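Local coordinates for protein BsaWI endonuclease (Geobacillus stearothermophilus, PDB 4ZSF) that probably cuts double-stranded DNA at specific sites as a restriction endonuclease with a PD-(D/E)XK nuclease core, at residues A[143-148]-A[163-168]; A[171-176]-A[205-210]; A[189-194]-A[218-223]. All coordinates share one frame; numbering follows the deposited sequence.

Interaction 1 (A[143-148]-A[163-168]); sequences VFDLYI and QSKTSI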
loop_
_atom_site.group_PDB
_atom_site.type_symbol
_atom_site.label_atom_id
_atom_site.label_comp_id
_atom_site.label_asym_id
_atom_site.label_seq_id
_atom_site.Cartn_x
_atom_site.Cartn_y
_atom_site.Cartn_z
ATOM N N VAL A 143 2.858 -6.777 12.343
ATOM C CA VAL A 143 2.704 -8.054 11.724
ATOM C C VAL A 143 1.402 -8.783 12.107
ATOM O O VAL A 143 0.797 -9.464 11.264
ATOM C CB VAL A 143 3.936 -8.915 12.145
ATOM C CG1 VAL A 143 3.820 -10.232 11.613
ATOM C CG2 VAL A 143 5.188 -8.242 11.623
ATOM N N PHE A 144 1.076 -8.752 13.403
ATOM C CA PHE A 144 -0.123 -9.444 13.927
ATOM C C PHE A 144 -1.137 -8.443 14.427
ATOM O O PHE A 144 -0.765 -7.453 15.033
ATOM C CB PHE A 144 0.290 -10.393 15.045
ATOM C CG PHE A 144 1.207 -11.469 14.546
ATOM C CD1 PHE A 144 0.731 -12.435 13.658
ATOM C CD2 PHE A 144 2.571 -11.451 14.865
ATOM C CE1 PHE A 144 1.647 -13.425 13.113
ATOM C CE2 PHE A 144 3.462 -12.442 14.382
ATOM C CZ PHE A 144 3.022 -13.388 13.475
ATOM N N ASP A 145 -2.417 -8.761 14.278
ATOM C CA ASP A 145 -3.524 -7.880 14.644
ATOM C C ASP A 145 -3.865 -8.058 16.129
ATOM O O ASP A 145 -4.166 -7.112 16.847
ATOM C CB ASP A 145 -4.711 -8.241 13.753
ATOM C CG ASP A 145 -4.379 -8.007 12.277
ATOM O OD1 ASP A 145 -3.890 -6.879 11.958
ATOM O OD2 ASP A 145 -4.523 -8.940 11.455
ATOM N N LEU A 146 -3.747 -9.296 16.589
ATOM C CA LEU A 146 -4.143 -9.655 17.932
ATOM C C LEU A 146 -3.113 -10.610 18.537
ATOM O O LEU A 146 -2.427 -11.320 17.808
ATOM C CB LEU A 146 -5.489 -10.360 17.914
ATOM C CG LEU A 146 -6.668 -9.560 17.344
ATOM C CD1 LEU A 146 -7.949 -10.481 17.215
ATOM C CD2 LEU A 146 -6.910 -8.450 18.351
ATOM N N TYR A 147 -3.050 -10.658 19.859
ATOM C CA TYR A 147 -2.211 -11.627 20.564
ATOM C C TYR A 147 -3.069 -12.338 21.613
ATOM O O TYR A 147 -4.109 -11.792 22.045
ATOM C CB TYR A 147 -1.028 -10.949 21.242
ATOM C CG TYR A 147 -0.037 -10.408 20.236
ATOM C CD1 TYR A 147 0.986 -11.211 19.761
ATOM C CD2 TYR A 147 -0.192 -9.123 19.711
ATOM C CE1 TYR A 147 1.916 -10.708 18.827
ATOM C CE2 TYR A 147 0.715 -8.602 18.756
ATOM C CZ TYR A 147 1.759 -9.422 18.321
ATOM O OH TYR A 147 2.721 -8.928 17.420
ATOM N N ILE A 148 -2.652 -13.530 22.042
ATOM C CA ILE A 148 -3.466 -14.198 23.074
ATOM C C ILE A 148 -2.550 -14.624 24.207
ATOM O O ILE A 148 -1.409 -15.103 23.978
ATOM C CB ILE A 148 -4.299 -15.360 22.488
ATOM C CG1 ILE A 148 -5.196 -16.014 23.565
ATOM C CG2 ILE A 148 -3.419 -16.419 21.737
ATOM C CD1 ILE A 148 -6.301 -16.984 22.938
ATOM N N GLN A 163 -3.685 -13.314 13.155
ATOM C CA GLN A 163 -3.983 -12.398 12.028
ATOM C C GLN A 163 -5.471 -12.364 11.859
ATOM O O GLN A 163 -6.091 -13.399 11.840
ATOM C CB GLN A 163 -3.315 -12.873 10.772
ATOM C CG GLN A 163 -1.745 -12.800 10.941
ATOM C CD GLN A 163 -0.994 -13.443 9.777
ATOM O OE1 GLN A 163 -1.547 -14.246 9.024
ATOM N NE2 GLN A 163 0.244 -13.032 9.593
ATOM N N SER A 164 -6.081 -11.186 11.746
ATOM C CA SER A 164 -7.545 -11.202 11.691
ATOM C C SER A 164 -7.985 -10.313 10.571
ATOM O O SER A 164 -7.986 -9.107 10.775
ATOM C CB SER A 164 -8.175 -10.741 13.025
ATOM O OG SER A 164 -7.998 -9.340 13.245
ATOM N N LYS A 165 -8.367 -10.927 9.432
ATOM C CA LYS A 165 -8.583 -10.285 8.132
ATOM C C LYS A 165 -10.032 -10.276 7.674
ATOM O O LYS A 165 -10.735 -11.284 7.823
ATOM C CB LYS A 165 -7.758 -11.013 7.096
ATOM C CG LYS A 165 -6.242 -10.990 7.414
ATOM C CD LYS A 165 -5.780 -9.600 7.937
ATOM C CE LYS A 165 -4.322 -9.657 8.451
ATOM N NZ LYS A 165 -3.864 -8.364 9.042
ATOM N N THR A 166 -10.490 -9.162 7.091
ATOM C CA THR A 166 -11.883 -9.047 6.740
ATOM C C THR A 166 -12.029 -9.475 5.293
ATOM O O THR A 166 -13.129 -9.649 4.792
ATOM C CB THR A 166 -12.403 -7.597 6.901
ATOM O OG1 THR A 166 -11.451 -6.726 6.302
ATOM C CG2 THR A 166 -12.492 -7.229 8.361
ATOM N N SER A 167 -10.895 -9.573 4.614
ATOM C CA SER A 167 -10.855 -10.208 3.324
ATOM C C SER A 167 -9.711 -11.228 3.388
ATOM O O SER A 167 -8.570 -10.873 3.690
ATOM C CB SER A 167 -10.633 -9.188 2.210
ATOM O OG SER A 167 -9.333 -8.637 2.337
ATOM N N ILE A 168 -10.027 -12.495 3.139
ATOM C CA ILE A 168 -8.995 -13.509 2.984
ATOM C C ILE A 168 -8.479 -13.450 1.559
ATOM O O ILE A 168 -7.718 -14.305 1.127
ATOM C CB ILE A 168 -9.529 -14.923 3.279
#

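Interaction 2 (A[171-176]-A[205-210]); sequences RVTRDR and IAMVNG. With nucleotides of chain B.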
loop_
_atom_site.group_PDB
_atom_site.type_symbol
_atom_site.label_atom_id
_atom_site.label_comp_id
_atom_site.label_asym_id
_atom_site.label_seq_id
_atom_site.Cartn_x
_atom_site.Cartn_y
_atom_site.Cartn_z
ATOM N N ARG A 171 -4.299 -10.803 0.984
ATOM C CA ARG A 171 -3.290 -10.481 2.000
ATOM C C ARG A 171 -2.505 -11.733 2.410
ATOM O O ARG A 171 -1.388 -11.646 2.932
ATOM C CB ARG A 171 -3.949 -9.826 3.231
ATOM N N VAL A 172 -3.088 -12.897 2.126
ATOM C CA VAL A 172 -2.572 -14.135 2.654
ATOM C C VAL A 172 -1.245 -14.519 2.004
ATOM O O VAL A 172 -0.462 -15.168 2.670
ATOM C CB VAL A 172 -3.606 -15.309 2.527
ATOM C CG1 VAL A 172 -4.980 -14.924 3.207
ATOM C CG2 VAL A 172 -3.780 -15.741 1.072
ATOM N N THR A 173 -0.954 -14.132 0.749
ATOM C CA THR A 173 0.387 -14.451 0.220
ATOM C C THR A 173 1.451 -13.739 1.051
ATOM O O THR A 173 2.453 -14.353 1.399
ATOM C CB THR A 173 0.605 -14.087 -1.299
ATOM O OG1 THR A 173 0.591 -12.672 -1.475
ATOM C CG2 THR A 173 -0.450 -14.705 -2.193
ATOM N N ARG A 174 1.222 -12.472 1.410
ATOM C CA ARG A 174 2.170 -11.742 2.263
ATOM C C ARG A 174 2.082 -12.030 3.799
ATOM O O ARG A 174 3.031 -11.736 4.536
ATOM C CB ARG A 174 2.010 -10.235 2.022
ATOM N N ASP A 175 0.958 -12.577 4.273
ATOM C CA ASP A 175 0.735 -12.932 5.701
ATOM C C ASP A 175 1.306 -14.299 6.095
ATOM O O ASP A 175 1.547 -14.586 7.274
ATOM C CB ASP A 175 -0.761 -12.952 6.015
ATOM C CG ASP A 175 -1.385 -11.544 6.004
ATOM O OD1 ASP A 175 -0.765 -10.582 6.505
ATOM O OD2 ASP A 175 -2.512 -11.416 5.499
ATOM N N ARG A 176 1.466 -15.160 5.111
ATOM C CA ARG A 176 1.987 -16.495 5.404
ATOM C C ARG A 176 3.424 -16.477 5.964
ATOM O O ARG A 176 3.718 -17.211 6.900
ATOM C CB ARG A 176 1.893 -17.348 4.129
ATOM C CG ARG A 176 2.442 -18.737 4.234
ATOM C CD ARG A 176 2.223 -19.590 2.929
ATOM N NE ARG A 176 3.369 -20.521 2.723
ATOM C CZ ARG A 176 3.274 -21.811 3.051
ATOM N NH1 ARG A 176 2.122 -22.270 3.499
ATOM N NH2 ARG A 176 4.287 -22.640 2.899
ATOM N N ILE A 205 -6.213 -23.139 -0.220
ATOM C CA ILE A 205 -6.199 -24.291 0.687
ATOM C C ILE A 205 -4.762 -24.790 0.918
ATOM O O ILE A 205 -4.382 -25.097 2.052
ATOM C CB ILE A 205 -7.082 -25.436 0.134
ATOM C CG1 ILE A 205 -8.560 -25.061 0.283
ATOM C CG2 ILE A 205 -6.850 -26.732 0.882
ATOM C CD1 ILE A 205 -9.474 -25.896 -0.648
ATOM N N ALA A 206 -3.963 -24.823 -0.153
ATOM C CA ALA A 206 -2.584 -25.297 -0.088
ATOM C C ALA A 206 -1.706 -24.341 0.728
ATOM O O ALA A 206 -0.837 -24.783 1.489
ATOM C CB ALA A 206 -2.013 -25.484 -1.513
ATOM N N MET A 207 -1.945 -23.040 0.573
ATOM C CA MET A 207 -1.218 -22.033 1.354
ATOM C C MET A 207 -1.415 -22.224 2.842
ATOM O O MET A 207 -0.494 -21.911 3.618
ATOM C CB MET A 207 -1.651 -20.606 1.015
ATOM C CG MET A 207 -1.203 -20.158 -0.334
ATOM S SD MET A 207 -1.254 -18.365 -0.546
ATOM C CE MET A 207 0.337 -17.921 0.148
ATOM N N VAL A 208 -2.601 -22.692 3.251
ATOM C CA VAL A 208 -2.866 -22.866 4.686
ATOM C C VAL A 208 -2.316 -24.226 5.101
ATOM O O VAL A 208 -1.574 -24.331 6.079
ATOM C CB VAL A 208 -4.386 -22.772 5.033
ATOM C CG1 VAL A 208 -4.688 -23.149 6.501
ATOM C CG2 VAL A 208 -4.919 -21.363 4.640
ATOM N N ASN A 209 -2.703 -25.267 4.369
ATOM C CA ASN A 209 -2.464 -26.639 4.836
ATOM C C ASN A 209 -1.146 -27.219 4.399
ATOM O O ASN A 209 -0.696 -28.231 4.971
ATOM C CB ASN A 209 -3.584 -27.591 4.353
ATOM C CG ASN A 209 -4.897 -27.348 5.072
ATOM O OD1 ASN A 209 -4.918 -26.924 6.256
ATOM N ND2 ASN A 209 -6.008 -27.624 4.373
ATOM N N GLY A 210 -0.544 -26.653 3.354
ATOM C CA GLY A 210 0.721 -27.181 2.877
ATOM C C GLY A 210 0.508 -28.462 2.088
ATOM O O GLY A 210 -0.615 -28.759 1.659
ATOM P P DG B 4 1.902 -12.663 -5.724
ATOM O OP1 DG B 4 2.606 -13.938 -5.600
ATOM O OP2 DG B 4 0.896 -12.204 -4.741
ATOM O "O5'" DG B 4 2.965 -11.449 -5.797
ATOM C "C5'" DG B 4 3.905 -11.396 -6.840
ATOM C "C4'" DG B 4 4.143 -9.965 -7.225
ATOM O "O4'" DG B 4 3.062 -9.501 -8.085
ATOM C "C3'" DG B 4 4.210 -9.001 -6.070
ATOM O "O3'" DG B 4 5.178 -7.995 -6.425
ATOM C "C2'" DG B 4 2.762 -8.448 -6.002
ATOM C "C1'" DG B 4 2.425 -8.364 -7.493
ATOM N N9 DG B 4 0.983 -8.435 -7.835
ATOM C C8 DG B 4 0.032 -9.287 -7.281
ATOM N N7 DG B 4 -1.157 -9.172 -7.855
ATOM C C5 DG B 4 -0.982 -8.203 -8.810
ATOM C C6 DG B 4 -1.924 -7.646 -9.711
ATOM O O6 DG B 4 -3.122 -7.954 -9.849
ATOM N N1 DG B 4 -1.338 -6.702 -10.566
ATOM C C2 DG B 4 -0.008 -6.298 -10.468
ATOM N N2 DG B 4 0.396 -5.353 -11.328
ATOM N N3 DG B 4 0.875 -6.847 -9.653
ATOM C C4 DG B 4 0.332 -7.764 -8.840
#

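Interaction 3 (A[189-194]-A[218-223]); sequences SVAICL and NGWHGM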
loop_
_atom_site.group_PDB
_atom_site.type_symbol
_atom_site.label_atom_id
_atom_site.label_comp_id
_atom_site.label_asym_id
_atom_site.label_seq_id
_atom_site.Cartn_x
_atom_site.Cartn_y
_atom_site.Cartn_z
ATOM N N SER A 189 0.191 -19.905 15.956
ATOM C CA SER A 189 0.029 -18.864 14.947
ATOM C C SER A 189 -1.237 -19.144 14.161
ATOM O O SER A 189 -1.340 -20.157 13.470
ATOM C CB SER A 189 1.242 -18.799 13.989
ATOM O OG SER A 189 1.035 -17.769 13.033
ATOM N N VAL A 190 -2.222 -18.272 14.290
ATOM C CA VAL A 190 -3.479 -18.566 13.604
ATOM C C VAL A 190 -4.050 -17.378 12.876
ATOM O O VAL A 190 -3.574 -16.246 13.038
ATOM C CB VAL A 190 -4.564 -19.101 14.607
ATOM C CG1 VAL A 190 -4.112 -20.448 15.201
ATOM C CG2 VAL A 190 -4.833 -18.061 15.698
ATOM N N ALA A 191 -5.063 -17.644 12.041
ATOM C CA ALA A 191 -5.704 -16.542 11.312
ATOM C C ALA A 191 -7.201 -16.684 11.482
ATOM O O ALA A 191 -7.703 -17.825 11.544
ATOM C CB ALA A 191 -5.361 -16.598 9.882
ATOM N N ILE A 192 -7.911 -15.549 11.526
ATOM C CA ILE A 192 -9.393 -15.548 11.614
ATOM C C ILE A 192 -9.816 -14.751 10.423
ATOM O O ILE A 192 -9.317 -13.614 10.237
ATOM C CB ILE A 192 -9.836 -14.908 12.940
ATOM C CG1 ILE A 192 -9.428 -15.839 14.097
ATOM C CG2 ILE A 192 -11.382 -14.677 12.967
ATOM C CD1 ILE A 192 -9.623 -15.228 15.521
ATOM N N CYS A 193 -10.713 -15.329 9.619
ATOM C CA CYS A 193 -11.083 -14.825 8.299
ATOM C C CYS A 193 -12.589 -14.616 8.130
ATOM O O CYS A 193 -13.365 -15.549 8.399
ATOM C CB CYS A 193 -10.621 -15.825 7.234
ATOM S SG CYS A 193 -8.911 -16.055 7.083
ATOM N N LEU A 194 -13.021 -13.452 7.616
ATOM C CA LEU A 194 -14.410 -13.237 7.401
ATOM C C LEU A 194 -15.001 -13.986 6.244
ATOM O O LEU A 194 -16.149 -14.472 6.295
ATOM C CB LEU A 194 -14.601 -11.722 7.212
ATOM C CG LEU A 194 -16.017 -11.245 7.321
ATOM C CD1 LEU A 194 -16.625 -11.850 8.584
ATOM C CD2 LEU A 194 -15.934 -9.752 7.396
ATOM N N ASN A 218 2.498 -26.236 6.052
ATOM C CA ASN A 218 1.353 -25.408 6.427
ATOM C C ASN A 218 1.798 -23.969 6.794
ATOM O O ASN A 218 2.921 -23.766 7.296
ATOM C CB ASN A 218 0.574 -26.038 7.590
ATOM C CG ASN A 218 1.473 -26.444 8.763
ATOM O OD1 ASN A 218 2.339 -27.294 8.596
ATOM N ND2 ASN A 218 1.284 -25.816 9.942
ATOM N N GLY A 219 0.943 -22.977 6.531
ATOM C CA GLY A 219 1.350 -21.586 6.724
ATOM C C GLY A 219 0.938 -21.067 8.091
ATOM O O GLY A 219 1.454 -20.023 8.582
ATOM N N TRP A 220 0.018 -21.809 8.730
ATOM C CA TRP A 220 -0.570 -21.497 10.045
ATOM C C TRP A 220 -0.794 -22.796 10.804
ATOM O O TRP A 220 -0.876 -23.838 10.179
ATOM C CB TRP A 220 -1.945 -20.761 9.954
ATOM C CG TRP A 220 -1.837 -19.336 9.378
ATOM C CD1 TRP A 220 -1.774 -18.176 10.105
ATOM C CD2 TRP A 220 -1.774 -18.966 8.008
ATOM N NE1 TRP A 220 -1.655 -17.123 9.265
ATOM C CE2 TRP A 220 -1.673 -17.566 7.968
ATOM C CE3 TRP A 220 -1.792 -19.684 6.794
ATOM C CZ2 TRP A 220 -1.551 -16.855 6.768
ATOM C CZ3 TRP A 220 -1.690 -18.966 5.583
ATOM C CH2 TRP A 220 -1.584 -17.567 5.586
ATOM N N HIS A 221 -0.962 -22.706 12.124
ATOM C CA HIS A 221 -1.444 -23.834 12.898
ATOM C C HIS A 221 -2.905 -24.084 12.595
ATOM O O HIS A 221 -3.379 -25.228 12.593
ATOM C CB HIS A 221 -1.252 -23.585 14.418
ATOM C CG HIS A 221 0.184 -23.690 14.820
ATOM N ND1 HIS A 221 0.874 -22.663 15.413
ATOM C CD2 HIS A 221 1.074 -24.711 14.683
ATOM C CE1 HIS A 221 2.113 -23.044 15.654
ATOM N NE2 HIS A 221 2.272 -24.280 15.199
ATOM N N GLY A 222 -3.617 -22.997 12.373
ATOM C CA GLY A 222 -5.055 -23.113 12.175
ATOM C C GLY A 222 -5.570 -21.817 11.535
ATOM O O GLY A 222 -5.062 -20.725 11.797
ATOM N N MET A 223 -6.587 -21.983 10.705
ATOM C CA MET A 223 -7.255 -20.887 10.030
ATOM C C MET A 223 -8.729 -21.035 10.431
ATOM O O MET A 223 -9.280 -22.144 10.301
ATOM C CB MET A 223 -7.039 -21.001 8.514
ATOM C CG MET A 223 -7.959 -20.139 7.695
ATOM S SD MET A 223 -7.455 -18.403 7.794
ATOM C CE MET A 223 -5.920 -18.423 6.855
#

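Interaction 1 (A[143-148]-A[163-168])
Asp145 gathers two donors from the neighbouring strand onto a single oxygen, OD2. This is consistent with the PD-(D/E)XK nuclease core, in which an acidic residue at the start of one strand of a hairpin meets a lysine at the end of the next. Lys165 NZ makes a salt bridge to the syn lone pair of Asp145 OD2 at 2.6 Å. The anti lone pair of the same OD2 takes the backbone N of Ser164 at 2.7 Å, and the N-H points almost straight at it (172°). Two donors on OD2, one on each lone pair, restrain the turn of the carboxylate. The lysine reaches it because its chain bends about the CB-CG bond (chi2 -41°) and then runs extended, crossing the aspartate at about a right angle. Ser164 OG comes up beside Asp145 CB at 3.5 Å. An alanine in place of Asp145 would probably leave Lys165 NZ without this counter-charge and the Ser164 N-H without its acceptor.

One shell out, Glu92 OE2, from helix 70-103, lies close to Asp145 OD1, two like charges not bonded to each other, a strain that Lys165 NZ probably eases. Around Asp145 the backbone forms a classic beta bulge, with Asp145 and Leu146 both set against Ile162. Gln163 has its amide held at both ends: OE1 takes a bond from Trp220 NE1, while NE2 gives one to Asp175 O. Its amide plane is 32° from the ring of Phe144. The ring carries Val143 CG1 over one face, toward the rim, and Gln163 CG sits at its edge, 3.7 Å from Phe144 CD1.

Interaction 2 (A[171-176]-A[205-210])
Arg176 and Met207 face each other, their CA atoms 7.6 Å apart, from two helical segments, 172-176 and 205-209, that run almost parallel (13° between axes). Met207 carries most of the apolar contact. Its chain leaves its own helix extended and turns at the last torsion (chi3 85°), which lays the methyl against the backbone of the other helix: Met207 CE is 3.5 Å from Thr173 CA. The same CE touches the aliphatic part of the arginine, 3.8 Å from Arg176 CD, while Met207 SD rests against Val172 CG2 at 4.0 Å.

Arg176 reaches past the methionine with CG anti to its backbone N (chi1 177°) and bends further out, bringing NH1 to Met207 O at 2.6 Å. The oxygen lies at the edge of the guanidinium, near its plane. From the carbonyl's side the donor is tilted off the plane, and the bond is bent. NH1 is also bonded to Leu217 O, and the arginine packs against Tyr215 and Trp220, so the guanidinium is fixed from several sides.

Thr173 turns its hydroxyl toward the DNA, where OG1 gives a weak hydrogen bond, 3.3 Å long, to OP2 of DG4 of chain B. Met207 O lies in the last turn of its helix, just before Gly210 leaves helical geometry with positive phi. A positively charged guanidinium at that C-terminal carbonyl is likely to be favoured by the helix dipole, and it ties the end of helix 202-209 to the helix that meets the phosphate backbone.

Interaction 3 (A[189-194]-A[218-223])
His221 and Trp220 set their rings differently against strand 188-193 at Ser189. With its CG anti to the carbonyl carbon (chi1 -73°), the imidazole meets the backbone edge-on: Ser189 N donates to His221 ND1 at 2.9 Å, lying only 6° out of the ring plane. With ND1 accepting, the proton is probably on NE2, which bonds to Asn264 O, and Trp188 and Phe263 pack round the same ring. Ser189 O makes a second bond, taking His221 N at 2.9 Å nearly in line with the carbonyl.

The indole offers both a face and an edge. Ala191 CB lies over the five-membered ring of Trp220 in a CH-pi contact, 4.1 Å from its centroid and 25° off the normal. On the same side Met223 CE, in one of two conformers, sits over the ring centre. Ser189 O lies at the indole edge, near its plane and 3.6 Å from Trp220 CB. Asn218 ND2 in turn donates to Trp220 O at 2.9 Å from well above the carbonyl plane.

Beyond the rings the chains settle into parallel pairing. Ala191 N bonds to Gly222 O at 3.1 Å, and Ala191 is bridged to Met223, whereas the buried Gly222 N finds no partner. The pairing joins the two neighbouring parallel strands of a beta-alpha-beta unit, 188-193 and 222-226, connected through helix 202-209, in the mixed sheet of the PD-(D/E)XK core.

In the fold
Going along the chain, interaction 1 comes first and joins the open ends of the hairpin of strands 146-152 and 155-165; it is complete before the others open. Interaction 2 opens next in helix 172-184 and closes at helix 202-209. Interaction 3 starts inside that loop, at strand 188-193, and closes beyond it at 218-223, the run into strand 222-226, so interactions 2 and 3 cross. The three are stitched together: Gln163 O meets Ile192 N, joining the hairpin to the next strand of the sheet, Val208 O meets Gly219 N, fastening the end of helix 202-209 to segment 218-223, and Lys165 CE packs against Asp175 OD2, setting the hairpin against helix 172-184.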